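Local structure of HydG protein (Carboxydothermus hydrogenoformans, 4RTB) at residues T32-V36 with L62-I67; A100-N106 with R349-Y355; F426-L430 with G444-L448. The protein is a radical SAM enzyme with an iron-sulfur cluster that acts as a CO and CN synthase in the maturation of [FeFe]-hydrogenase. All blocks are in the same frame, centred on the assembly; numbering follows the deposited sequence.

Interaction 1 (T32-V36 with L62-I67); sequences TYEIV and LIEAGI
Helix segments 32-36 and 62-67 meet through Val36 and Ile63, whose CA atoms lie 6.0 Å apart, with the two short axes approaching to 9.4 Å at a crossing angle of -54°. Val36 lies over the main chain of the partner helix, and its two methyls touch different parts of it. CG1, placed anti to the backbone N (chi1 173°), rests on the peptide between Gly66 and Ile67, 3.9 Å from Gly66 C. CG2 lies beside the main chain one turn earlier, 3.8 Å from Ile63 O, and also meets Ile63 CG2 as the two branched side chains run past one another, pointing opposite ways. Because Gly66 has no side chain, the valine can settle directly against main-chain atoms.

The geometry is consistent with the ridges-into-grooves packing of helices near -50°, in which the ridges on both helices are built from residues four apart. Thr32 and Val36 make one such ridge, fitting between the row of Leu62 and Gly66 and the row of Ile63 and Ile67. At the Thr32 end, Leu62 CD1 crosses the threonine at about a right angle, touching both its branches, at 3.6 Å from Thr32 OG1 and 3.8 Å from Thr32 CG2. That hydroxyl is already engaged by the carbonyl of Leu28 within its own helix. Ile35 closes the more exposed margin, its CG2 4.4 Å from Ile63 CG2. Helix 257-275 adds a third surface: its Leu262 touches both Thr32 and Leu62, while its Leu258 packs against Val36.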
loop_
_atom_site.group_PDB
_atom_site.type_symbol
_atom_site.label_atom_id
_atom_site.label_comp_id
_atom_site.label_asym_id
_atom_site.label_seq_id
_atom_site.Cartn_x
_atom_site.Cartn_y
_atom_site.Cartn_z
ATOM N N THR A 32 -4.103 7.364 -24.359
ATOM C CA THR A 32 -4.164 8.425 -23.368
ATOM C C THR A 32 -2.803 9.087 -23.215
ATOM O O THR A 32 -2.677 10.303 -23.383
ATOM C CB THR A 32 -4.627 7.892 -21.998
ATOM O OG1 THR A 32 -5.901 7.251 -22.138
ATOM C CG2 THR A 32 -4.741 9.028 -20.995
ATOM N N TYR A 33 -1.784 8.274 -22.943
ATOM C CA TYR A 33 -0.439 8.792 -22.718
ATOM C C TYR A 33 0.036 9.606 -23.910
ATOM O O TYR A 33 0.753 10.590 -23.748
ATOM C CB TYR A 33 0.543 7.657 -22.433
ATOM C CG TYR A 33 1.966 8.124 -22.238
ATOM C CD1 TYR A 33 2.931 7.898 -23.211
ATOM C CD2 TYR A 33 2.343 8.798 -21.083
ATOM C CE1 TYR A 33 4.233 8.325 -23.037
ATOM C CE2 TYR A 33 3.644 9.229 -20.901
ATOM C CZ TYR A 33 4.584 8.989 -21.883
ATOM O OH TYR A 33 5.880 9.416 -21.709
ATOM N N GLU A 34 -0.371 9.203 -25.108
ATOM C CA GLU A 34 -0.051 9.980 -26.293
ATOM C C GLU A 34 -0.805 11.302 -26.246
ATOM O O GLU A 34 -0.195 12.376 -26.287
ATOM C CB GLU A 34 -0.394 9.207 -27.569
ATOM N N ILE A 35 -2.129 11.206 -26.126
ATOM C CA ILE A 35 -3.005 12.372 -26.156
ATOM C C ILE A 35 -2.533 13.440 -25.181
ATOM O O ILE A 35 -2.246 14.571 -25.584
ATOM C CB ILE A 35 -4.462 11.999 -25.824
ATOM C CG1 ILE A 35 -5.014 11.016 -26.859
ATOM C CG2 ILE A 35 -5.327 13.243 -25.771
ATOM C CD1 ILE A 35 -6.440 10.586 -26.590
ATOM N N VAL A 36 -2.438 13.057 -23.909
ATOM C CA VAL A 36 -1.930 13.929 -22.857
ATOM C C VAL A 36 -0.686 14.696 -23.297
ATOM O O VAL A 36 -0.630 15.922 -23.159
ATOM C CB VAL A 36 -1.599 13.130 -21.580
ATOM C CG1 VAL A 36 -0.920 14.021 -20.555
ATOM C CG2 VAL A 36 -2.856 12.501 -20.995
ATOM N N LEU A 62 -9.531 10.438 -17.068
ATOM C CA LEU A 62 -8.168 9.924 -17.204
ATOM C C LEU A 62 -7.204 10.954 -17.790
ATOM O O LEU A 62 -6.142 11.230 -17.221
ATOM C CB LEU A 62 -8.174 8.669 -18.081
ATOM C CG LEU A 62 -7.545 7.377 -17.551
ATOM C CD1 LEU A 62 -6.645 6.757 -18.609
ATOM C CD2 LEU A 62 -6.781 7.614 -16.258
ATOM N N ILE A 63 -7.590 11.512 -18.934
ATOM C CA ILE A 63 -6.798 12.517 -19.634
ATOM C C ILE A 63 -6.490 13.726 -18.750
ATOM O O ILE A 63 -5.333 14.143 -18.629
ATOM C CB ILE A 63 -7.523 13.002 -20.917
ATOM C CG1 ILE A 63 -7.892 11.819 -21.822
ATOM C CG2 ILE A 63 -6.672 14.012 -21.671
ATOM C CD1 ILE A 63 -9.304 11.291 -21.622
ATOM N N GLU A 64 -7.529 14.274 -18.124
ATOM C CA GLU A 64 -7.388 15.468 -17.298
ATOM C C GLU A 64 -6.547 15.190 -16.055
ATOM O O GLU A 64 -5.868 16.079 -15.543
ATOM C CB GLU A 64 -8.766 16.008 -16.903
ATOM C CG GLU A 64 -9.821 15.841 -17.990
ATOM C CD GLU A 64 -11.004 16.775 -17.819
ATOM O OE1 GLU A 64 -12.092 16.304 -17.421
ATOM O OE2 GLU A 64 -10.849 17.983 -18.100
ATOM N N ALA A 65 -6.606 13.955 -15.570
ATOM C CA ALA A 65 -5.738 13.519 -14.484
ATOM C C ALA A 65 -4.289 13.520 -14.956
ATOM O O ALA A 65 -3.383 13.954 -14.236
ATOM C CB ALA A 65 -6.139 12.134 -13.996
ATOM N N GLY A 66 -4.087 13.038 -16.181
ATOM C CA GLY A 66 -2.769 13.010 -16.786
ATOM C C GLY A 66 -2.168 14.396 -16.896
ATOM O O GLY A 66 -1.009 14.618 -16.538
ATOM N N ILE A 67 -2.970 15.332 -17.394
ATOM C CA ILE A 67 -2.574 16.733 -17.469
ATOM C C ILE A 67 -2.289 17.293 -16.077
ATOM O O ILE A 67 -1.322 18.029 -15.879
ATOM C CB ILE A 67 -3.664 17.575 -18.154
ATOM C CG1 ILE A 67 -3.934 17.036 -19.560
ATOM C CG2 ILE A 67 -3.264 19.041 -18.205
ATOM C CD1 ILE A 67 -5.290 17.417 -20.106
#

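Interaction 2 (A100-N106 with R349-Y355); sequences APLYLSN and RTGPGEY
Tyr355 and Pro101 are joined by the hydrogen bond that links segment 100-106 to the loop 349-355: Tyr355 OH donates to Pro101 O over 2.7 Å, the donor tilted 34° out of the carbonyl plane. The same phenol oxygen accepts Arg349 N at 3.0 Å in a nearly straight bond, so two bonds fix it in place, while Arg349 CG lies over the centre of one ring face.

The close part of the contact surrounds Tyr103, which buries more of its surface here than any other residue. Thr350 O sits above the middle of its ring, and Tyr103 CE1 comes within 3.4 Å of Thr350 CA. Pro352 CA makes a CA-H...O contact of 3.2 Å with Tyr103 O, and Pro352 CG meets Asn106 CG. The looser, partly exposed side is the far half of a type II turn from Gly351 to Glu354: Pro352 packs on the strand, but Gly353, with positive phi, Glu354 and the end of Arg349 lead away.

Tyr103 OH is hydrogen-bonded to Gln366, which binds S-adenosylmethionine. The loop follows strand 343-345, which, like strand 148-153, pairs with strand 95-105 in a parallel sheet consistent with the radical SAM barrel; helix 131-144 covers Ala100, Leu102 and Tyr355.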
loop_
_atom_site.group_PDB
_atom_site.type_symbol
_atom_site.label_atom_id
_atom_site.label_comp_id
_atom_site.label_asym_id
_atom_site.label_seq_id
_atom_site.Cartn_x
_atom_site.Cartn_y
_atom_site.Cartn_z
ATOM N N ALA A 100 2.798 -4.174 9.689
ATOM C CA ALA A 100 4.214 -4.504 9.614
ATOM C C ALA A 100 4.444 -5.631 8.613
ATOM O O ALA A 100 3.746 -6.649 8.638
ATOM C CB ALA A 100 4.746 -4.887 10.983
ATOM N N PRO A 101 5.417 -5.444 7.712
ATOM C CA PRO A 101 5.760 -6.473 6.729
ATOM C C PRO A 101 6.644 -7.558 7.327
ATOM O O PRO A 101 7.649 -7.258 7.970
ATOM C CB PRO A 101 6.509 -5.689 5.649
ATOM C CG PRO A 101 7.113 -4.543 6.380
ATOM C CD PRO A 101 6.169 -4.194 7.495
ATOM N N LEU A 102 6.259 -8.813 7.130
ATOM C CA LEU A 102 7.090 -9.924 7.564
ATOM C C LEU A 102 7.710 -10.608 6.353
ATOM O O LEU A 102 7.021 -11.258 5.563
ATOM C CB LEU A 102 6.284 -10.923 8.397
ATOM C CG LEU A 102 7.029 -12.171 8.878
ATOM C CD1 LEU A 102 8.401 -11.817 9.433
ATOM C CD2 LEU A 102 6.203 -12.907 9.922
ATOM N N TYR A 103 9.017 -10.434 6.205
ATOM C CA TYR A 103 9.756 -11.086 5.139
ATOM C C TYR A 103 10.030 -12.532 5.523
ATOM O O TYR A 103 10.730 -12.797 6.499
ATOM C CB TYR A 103 11.062 -10.340 4.858
ATOM C CG TYR A 103 10.865 -9.068 4.066
ATOM C CD1 TYR A 103 10.292 -7.943 4.647
ATOM C CD2 TYR A 103 11.255 -8.990 2.737
ATOM C CE1 TYR A 103 10.103 -6.783 3.921
ATOM C CE2 TYR A 103 11.078 -7.832 2.007
ATOM C CZ TYR A 103 10.502 -6.732 2.603
ATOM O OH TYR A 103 10.324 -5.576 1.877
ATOM N N LEU A 104 9.464 -13.467 4.767
ATOM C CA LEU A 104 9.637 -14.881 5.081
ATOM C C LEU A 104 10.856 -15.468 4.381
ATOM O O LEU A 104 11.461 -16.419 4.872
ATOM C CB LEU A 104 8.386 -15.677 4.706
ATOM C CG LEU A 104 7.167 -15.496 5.612
ATOM C CD1 LEU A 104 6.028 -16.406 5.173
ATOM C CD2 LEU A 104 7.543 -15.760 7.059
ATOM N N SER A 105 11.217 -14.895 3.237
ATOM C CA SER A 105 12.339 -15.405 2.462
ATOM C C SER A 105 12.864 -14.370 1.474
ATOM O O SER A 105 12.091 -13.633 0.865
ATOM C CB SER A 105 11.931 -16.677 1.719
ATOM O OG SER A 105 13.050 -17.288 1.106
ATOM N N ASN A 106 14.183 -14.327 1.312
ATOM C CA ASN A 106 14.810 -13.362 0.415
ATOM C C ASN A 106 15.494 -14.028 -0.776
ATOM O O ASN A 106 16.295 -13.403 -1.471
ATOM C CB ASN A 106 15.818 -12.505 1.184
ATOM C CG ASN A 106 16.914 -13.330 1.825
ATOM O OD1 ASN A 106 16.777 -14.540 1.999
ATOM N ND2 ASN A 106 18.009 -12.674 2.188
ATOM N N ARG A 349 10.562 -4.064 9.378
ATOM C CA ARG A 349 11.845 -4.701 9.102
ATOM C C ARG A 349 11.765 -5.257 7.681
ATOM O O ARG A 349 10.835 -5.995 7.338
ATOM C CB ARG A 349 12.172 -5.828 10.077
ATOM C CG ARG A 349 12.180 -5.421 11.526
ATOM C CD ARG A 349 13.114 -4.274 11.797
ATOM N NE ARG A 349 13.163 -3.923 13.206
ATOM C CZ ARG A 349 14.282 -3.909 13.913
ATOM N NH1 ARG A 349 15.436 -4.238 13.336
ATOM N NH2 ARG A 349 14.245 -3.564 15.190
ATOM N N THR A 350 12.765 -4.962 6.864
ATOM C CA THR A 350 12.716 -5.308 5.455
ATOM C C THR A 350 13.607 -6.506 5.180
ATOM O O THR A 350 13.928 -6.801 4.030
ATOM C CB THR A 350 13.148 -4.124 4.579
ATOM O OG1 THR A 350 14.573 -4.108 4.466
ATOM C CG2 THR A 350 12.661 -2.808 5.164
ATOM N N GLY A 351 13.970 -7.211 6.246
ATOM C CA GLY A 351 14.771 -8.413 6.127
ATOM C C GLY A 351 14.200 -9.547 6.954
ATOM O O GLY A 351 13.670 -9.317 8.040
ATOM N N PRO A 352 14.307 -10.784 6.444
ATOM C CA PRO A 352 13.758 -11.951 7.146
ATOM C C PRO A 352 14.501 -12.293 8.441
ATOM O O PRO A 352 15.728 -12.402 8.438
ATOM C CB PRO A 352 13.909 -13.081 6.118
ATOM C CG PRO A 352 14.996 -12.633 5.207
ATOM C CD PRO A 352 14.905 -11.141 5.146
ATOM N N GLY A 353 13.755 -12.446 9.535
ATOM C CA GLY A 353 14.310 -12.886 10.805
ATOM C C GLY A 353 14.899 -11.803 11.694
ATOM O O GLY A 353 15.665 -12.098 12.613
ATOM N N GLU A 354 14.532 -10.551 11.443
ATOM C CA GLU A 354 15.172 -9.434 12.131
ATOM C C GLU A 354 14.351 -8.828 13.269
ATOM O O GLU A 354 14.908 -8.161 14.141
ATOM C CB GLU A 354 15.520 -8.344 11.123
ATOM C CG GLU A 354 16.511 -8.784 10.069
ATOM C CD GLU A 354 16.879 -7.654 9.147
ATOM O OE1 GLU A 354 16.307 -6.558 9.313
ATOM O OE2 GLU A 354 17.735 -7.853 8.260
ATOM N N TYR A 355 13.039 -9.053 13.260
ATOM C CA TYR A 355 12.171 -8.533 14.316
ATOM C C TYR A 355 12.604 -9.037 15.693
ATOM O O TYR A 355 12.431 -8.348 16.697
ATOM C CB TYR A 355 10.709 -8.908 14.054
ATOM C CG TYR A 355 10.040 -8.058 12.994
ATOM C CD1 TYR A 355 9.524 -6.803 13.303
ATOM C CD2 TYR A 355 9.920 -8.510 11.687
ATOM C CE1 TYR A 355 8.911 -6.024 12.336
ATOM C CE2 TYR A 355 9.308 -7.738 10.716
ATOM C CZ TYR A 355 8.808 -6.496 11.044
ATOM O OH TYR A 355 8.200 -5.728 10.075
#

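Interaction 3 (F426-L430 with G444-L448); sequences FVEYL and GNGYL
Leu448 pushes its branched end between Phe426, Val427 and Leu430, and is the common partner of all three. Its CD1 methyl takes two of them, lying 3.5 Å from Val427 CG2 and 3.6 Å from Leu430 CD1. The two leucines meet end to end through their CD1 methyls, and both have CG anti to their own carbonyl carbon, which sends each side chain into the gap between the helices. The other half of Leu448 belongs to the phenylalanine: its CG lies in the plane of the Phe426 ring, at the edge, and Leu448 CD2 is 3.6 Å from Phe426 CD1. The ring therefore meets the leucine with its rim. One face is turned instead to its own helix, where Leu430 CG sits above it, off-centre and nearer the ring's margin. With CG anti to the backbone N (chi1 -174°), Phe426 projects far enough across for CE1 to come 4.4 Å from Tyr447 CD1.

At the opposite end of the contact Leu430 CD1 lies against main chain, 3.4 Å from Gly444 C, where the glycine has no side chain to hold the helices apart. The segments run nearly antiparallel, at 160°, with the segment axes approaching to 10.6 Å, as the two arms of a helical hairpin whose helices, 419-432 and 438-454, follow each other in the chain. Across the two segments the contacts are van der Waals, chiefly between apolar side chains. Around them, Phe426 and Tyr447 both rest on Ile383 of helix 375-384 and on Leu388 of strand 388-390, while Val427 faces Ile465 and Ile468 of helix 459-468.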
loop_
_atom_site.group_PDB
_atom_site.type_symbol
_atom_site.label_atom_id
_atom_site.label_comp_id
_atom_site.label_asym_id
_atom_site.label_seq_id
_atom_site.Cartn_x
_atom_site.Cartn_y
_atom_site.Cartn_z
ATOM N N PHE A 426 -7.366 1.254 18.480
ATOM C CA PHE A 426 -6.379 2.115 19.120
ATOM C C PHE A 426 -6.471 2.026 20.644
ATOM O O PHE A 426 -5.457 2.116 21.340
ATOM C CB PHE A 426 -6.551 3.563 18.662
ATOM C CG PHE A 426 -5.486 4.490 19.171
ATOM C CD1 PHE A 426 -5.812 5.563 19.985
ATOM C CD2 PHE A 426 -4.155 4.283 18.844
ATOM C CE1 PHE A 426 -4.832 6.419 20.456
ATOM C CE2 PHE A 426 -3.170 5.134 19.313
ATOM C CZ PHE A 426 -3.509 6.203 20.121
ATOM N N VAL A 427 -7.686 1.849 21.157
ATOM C CA VAL A 427 -7.890 1.646 22.586
ATOM C C VAL A 427 -7.125 0.406 23.029
ATOM O O VAL A 427 -6.376 0.444 24.006
ATOM C CB VAL A 427 -9.388 1.491 22.949
ATOM C CG1 VAL A 427 -9.544 1.006 24.381
ATOM C CG2 VAL A 427 -10.134 2.801 22.757
ATOM N N GLU A 428 -7.302 -0.685 22.288
ATOM C CA GLU A 428 -6.623 -1.942 22.592
ATOM C C GLU A 428 -5.111 -1.785 22.539
ATOM O O GLU A 428 -4.392 -2.328 23.386
ATOM C CB GLU A 428 -7.063 -3.044 21.630
ATOM C CG GLU A 428 -6.367 -4.370 21.879
ATOM C CD GLU A 428 -7.171 -5.547 21.379
ATOM O OE1 GLU A 428 -8.224 -5.319 20.751
ATOM O OE2 GLU A 428 -6.754 -6.698 21.619
ATOM N N TYR A 429 -4.633 -1.045 21.544
ATOM C CA TYR A 429 -3.208 -0.748 21.469
ATOM C C TYR A 429 -2.731 -0.053 22.738
ATOM O O TYR A 429 -1.740 -0.463 23.342
ATOM C CB TYR A 429 -2.883 0.125 20.259
ATOM C CG TYR A 429 -1.439 0.569 20.238
ATOM C CD1 TYR A 429 -1.069 1.825 20.701
ATOM C CD2 TYR A 429 -0.440 -0.278 19.779
ATOM C CE1 TYR A 429 0.252 2.230 20.695
ATOM C CE2 TYR A 429 0.884 0.116 19.769
ATOM C CZ TYR A 429 1.224 1.372 20.227
ATOM O OH TYR A 429 2.542 1.770 20.217
ATOM N N LEU A 430 -3.440 1.003 23.130
ATOM C CA LEU A 430 -3.068 1.789 24.302
ATOM C C LEU A 430 -3.043 0.940 25.560
ATOM O O LEU A 430 -2.131 1.053 26.380
ATOM C CB LEU A 430 -4.027 2.963 24.492
ATOM C CG LEU A 430 -3.928 4.108 23.485
ATOM C CD1 LEU A 430 -4.990 5.141 23.792
ATOM C CD2 LEU A 430 -2.542 4.731 23.510
ATOM N N GLY A 444 -2.558 9.152 24.761
ATOM C CA GLY A 444 -3.489 8.446 23.903
ATOM C C GLY A 444 -4.910 8.519 24.419
ATOM O O GLY A 444 -5.847 8.786 23.658
ATOM N N ASN A 445 -5.063 8.273 25.717
ATOM C CA ASN A 445 -6.357 8.390 26.375
ATOM C C ASN A 445 -6.960 9.775 26.150
ATOM O O ASN A 445 -8.109 9.897 25.720
ATOM C CB ASN A 445 -6.217 8.103 27.872
ATOM C CG ASN A 445 -7.553 7.867 28.557
ATOM O OD1 ASN A 445 -8.559 8.499 28.229
ATOM N ND2 ASN A 445 -7.566 6.953 29.519
ATOM N N GLY A 446 -6.173 10.810 26.431
ATOM C CA GLY A 446 -6.615 12.181 26.237
ATOM C C GLY A 446 -7.058 12.461 24.813
ATOM O O GLY A 446 -8.134 13.031 24.584
ATOM N N TYR A 447 -6.229 12.056 23.855
ATOM C CA TYR A 447 -6.561 12.205 22.441
ATOM C C TYR A 447 -7.907 11.562 22.115
ATOM O O TYR A 447 -8.779 12.195 21.507
ATOM C CB TYR A 447 -5.466 11.595 21.562
ATOM C CG TYR A 447 -5.796 11.610 20.086
ATOM C CD1 TYR A 447 -6.314 10.485 19.457
ATOM C CD2 TYR A 447 -5.601 12.754 19.324
ATOM C CE1 TYR A 447 -6.622 10.497 18.110
ATOM C CE2 TYR A 447 -5.906 12.777 17.975
ATOM C CZ TYR A 447 -6.417 11.645 17.373
ATOM O OH TYR A 447 -6.724 11.661 16.032
ATOM N N LEU A 448 -8.070 10.306 22.525
ATOM C CA LEU A 448 -9.312 9.581 22.285
ATOM C C LEU A 448 -10.504 10.305 22.890
ATOM O O LEU A 448 -11.579 10.346 22.295
ATOM C CB LEU A 448 -9.227 8.164 22.845
ATOM C CG LEU A 448 -8.420 7.160 22.026
ATOM C CD1 LEU A 448 -8.351 5.842 22.763
ATOM C CD2 LEU A 448 -9.031 6.971 20.647
#

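In the fold
The three contacts follow one another along the chain without touching. Only interaction 2 borders the active site: the side chain of Tyr103 is about 4 Å from the bound S-adenosylmethionine and about 7 Å from the iron-sulfur cluster. Interactions 1 and 3 lie far from the cofactor site, on opposite sides of the chain's centre, their own centres 44 Å apart. Interaction 3 is the closer neighbour of interaction 2, with nearest atoms about 11 Å apart, and the sheet connects them: strand 388-390, which Phe426 and Tyr447 of the C-terminal hairpin touch through Leu388, pairs with strand 95-105. Interaction 1, some 39 Å from interaction 2 between centres, packs N-terminal helices against helix 257-275.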